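Export chaperone SatS (Mycobacterium tuberculosis H37Rv, PDB 6DNM) acts as a chaperone for the SecA2 protein export pathway, probably by binding proteins destined for export. Local coordinates at residues F108-D113 and K164-Y169. Residues are numbered along the deposited sequence; the frame is centred on the assembly and turned at random.
Sequences FADGPD and KPTAPY
Tyr169 lays one face of its ring on the bare backbone of Gly111, whose CA sits 3.5 Å from the ring centroid and only 17° off the ring normal, a CH-pi contact. Gly111 leaves helix 104-110 with positive phi, a conformation natural to glycine, and its CA presents no side chain to the ring. Pro112 continues the packing, its CD 3.7 Å from Tyr169 CE1 and its ring crossing the tyrosine at about a right angle. On the far side of the aromatic ring lies Ala167 CA, from the tyrosine's own loop, so the ring is sandwiched between two backbones. With CG anti to its carbonyl carbon (chi1 -53°), the side chain reaches back along that loop, and Tyr169 OH donates to Pro165 O at 3.1 Å, with the hydroxyl lying 32° out of the carbonyl plane; this bond tethers the ring's outer end and closes the loop on itself. The margins are more open. On one side a water bridges Ala109 O and Tyr169 N, joining the helix end to the loop without direct backbone bonding. On the other, exposed Lys164 runs crosswise to Pro112, its CE 4.0 Å from Pro112 CG. Bent at chi3, it places NZ 2.7 Å from Asp113 OD1, on the syn lone pair, in a surface salt bridge. The contact thus joins the exit of helix 104-110 to the loop leading into helix 170-185, where Tyr169 is the N-cap residue; the Phe108 side chain leads away from the loop and packs on Val173 and the ring of Trp176 in that helix, while Pro112, Lys164 and Pro165 rest on Tyr155 of helix 148-157.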
loop_
_atom_site.group_PDB
_atom_site.type_symbol
_atom_site.label_atom_id
_atom_site.label_comp_id
_atom_site.label_asym_id
_atom_site.label_seq_id
_atom_site.Cartn_x
_atom_site.Cartn_y
_atom_site.Cartn_z
ATOM N N PHE A 108 5.324 16.024 -8.716
ATOM C CA PHE A 108 5.976 15.633 -9.965
ATOM C C PHE A 108 5.926 16.761 -10.988
ATOM O O PHE A 108 6.874 16.953 -11.759
ATOM C CB PHE A 108 5.323 14.374 -10.540
ATOM C CG PHE A 108 5.692 13.104 -9.818
ATOM C CD1 PHE A 108 7.017 12.791 -9.549
ATOM C CD2 PHE A 108 4.710 12.214 -9.426
ATOM C CE1 PHE A 108 7.352 11.614 -8.877
ATOM C CE2 PHE A 108 5.035 11.043 -8.772
ATOM C CZ PHE A 108 6.358 10.742 -8.495
ATOM N N ALA A 109 4.829 17.527 -10.999
ATOM C CA ALA A 109 4.692 18.620 -11.955
ATOM C C ALA A 109 5.721 19.715 -11.727
ATOM O O ALA A 109 6.051 20.444 -12.670
ATOM C CB ALA A 109 3.277 19.202 -11.897
ATOM N N ASP A 110 6.232 19.843 -10.504
ATOM C CA ASP A 110 7.251 20.830 -10.171
ATOM C C ASP A 110 8.667 20.272 -10.250
ATOM O O ASP A 110 9.629 21.017 -10.035
ATOM C CB ASP A 110 6.995 21.401 -8.775
ATOM C CG ASP A 110 5.775 22.293 -8.726
ATOM O OD1 ASP A 110 5.457 22.926 -9.755
ATOM O OD2 ASP A 110 5.139 22.362 -7.653
ATOM N N GLY A 111 8.821 18.987 -10.552
ATOM C CA GLY A 111 10.126 18.412 -10.748
ATOM C C GLY A 111 10.640 17.646 -9.552
ATOM O O GLY A 111 10.032 17.628 -8.471
ATOM N N PRO A 112 11.794 17.003 -9.728
ATOM C CA PRO A 112 12.307 16.118 -8.672
ATOM C C PRO A 112 12.530 16.814 -7.344
ATOM O O PRO A 112 12.327 16.192 -6.296
ATOM C CB PRO A 112 13.615 15.568 -9.260
ATOM C CG PRO A 112 13.963 16.493 -10.382
ATOM C CD PRO A 112 12.679 17.053 -10.904
ATOM N N ASP A 113 12.924 18.088 -7.345
ATOM C CA ASP A 113 13.229 18.749 -6.081
ATOM C C ASP A 113 11.986 19.045 -5.251
ATOM O O ASP A 113 12.111 19.318 -4.050
ATOM C CB ASP A 113 14.056 20.015 -6.315
ATOM C CG ASP A 113 15.281 19.758 -7.175
ATOM O OD1 ASP A 113 15.669 20.657 -7.950
ATOM O OD2 ASP A 113 15.852 18.652 -7.077
ATOM N N LYS A 164 19.687 14.512 -13.738
ATOM C CA LYS A 164 18.461 15.187 -13.313
ATOM C C LYS A 164 17.518 15.410 -14.492
ATOM O O LYS A 164 17.897 16.073 -15.465
ATOM C CB LYS A 164 18.779 16.515 -12.638
ATOM C CG LYS A 164 17.542 17.308 -12.256
ATOM C CD LYS A 164 17.899 18.668 -11.687
ATOM C CE LYS A 164 17.003 19.036 -10.520
ATOM N NZ LYS A 164 17.691 19.976 -9.585
ATOM N N PRO A 165 16.300 14.882 -14.444
ATOM C CA PRO A 165 15.328 15.179 -15.504
ATOM C C PRO A 165 15.033 16.667 -15.536
ATOM O O PRO A 165 14.983 17.328 -14.498
ATOM C CB PRO A 165 14.091 14.382 -15.071
ATOM C CG PRO A 165 14.617 13.309 -14.188
ATOM C CD PRO A 165 15.774 13.923 -13.459
ATOM N N THR A 166 14.835 17.191 -16.741
ATOM C CA THR A 166 14.707 18.624 -16.956
ATOM C C THR A 166 13.274 18.995 -17.326
ATOM O O THR A 166 12.542 18.210 -17.938
ATOM C CB THR A 166 15.672 19.092 -18.052
ATOM O OG1 THR A 166 15.587 18.205 -19.172
ATOM C CG2 THR A 166 17.103 19.070 -17.529
ATOM N N ALA A 167 12.880 20.209 -16.947
ATOM C CA ALA A 167 11.517 20.673 -17.154
ATOM C C ALA A 167 11.205 20.803 -18.645
ATOM O O ALA A 167 12.103 21.037 -19.461
ATOM C CB ALA A 167 11.340 22.038 -16.496
ATOM N N PRO A 168 9.926 20.669 -19.035
ATOM C CA PRO A 168 8.783 20.395 -18.156
ATOM C C PRO A 168 8.630 18.925 -17.806
ATOM O O PRO A 168 9.257 18.049 -18.413
ATOM C CB PRO A 168 7.588 20.865 -18.984
ATOM C CG PRO A 168 8.009 20.673 -20.370
ATOM C CD PRO A 168 9.493 20.933 -20.420
ATOM N N TYR A 169 7.770 18.662 -16.827
ATOM C CA TYR A 169 7.558 17.324 -16.290
ATOM C C TYR A 169 6.185 16.778 -16.655
ATOM O O TYR A 169 5.692 15.845 -16.008
ATOM C CB TYR A 169 7.798 17.333 -14.782
ATOM C CG TYR A 169 9.152 17.930 -14.457
ATOM C CD1 TYR A 169 10.310 17.183 -14.620
ATOM C CD2 TYR A 169 9.279 19.246 -14.027
ATOM C CE1 TYR A 169 11.557 17.716 -14.348
ATOM C CE2 TYR A 169 10.531 19.792 -13.752
ATOM C CZ TYR A 169 11.665 19.017 -13.910
ATOM O OH TYR A 169 12.914 19.533 -13.639
HETATM O O HOH W 1 6.166 20.531 -15.524
#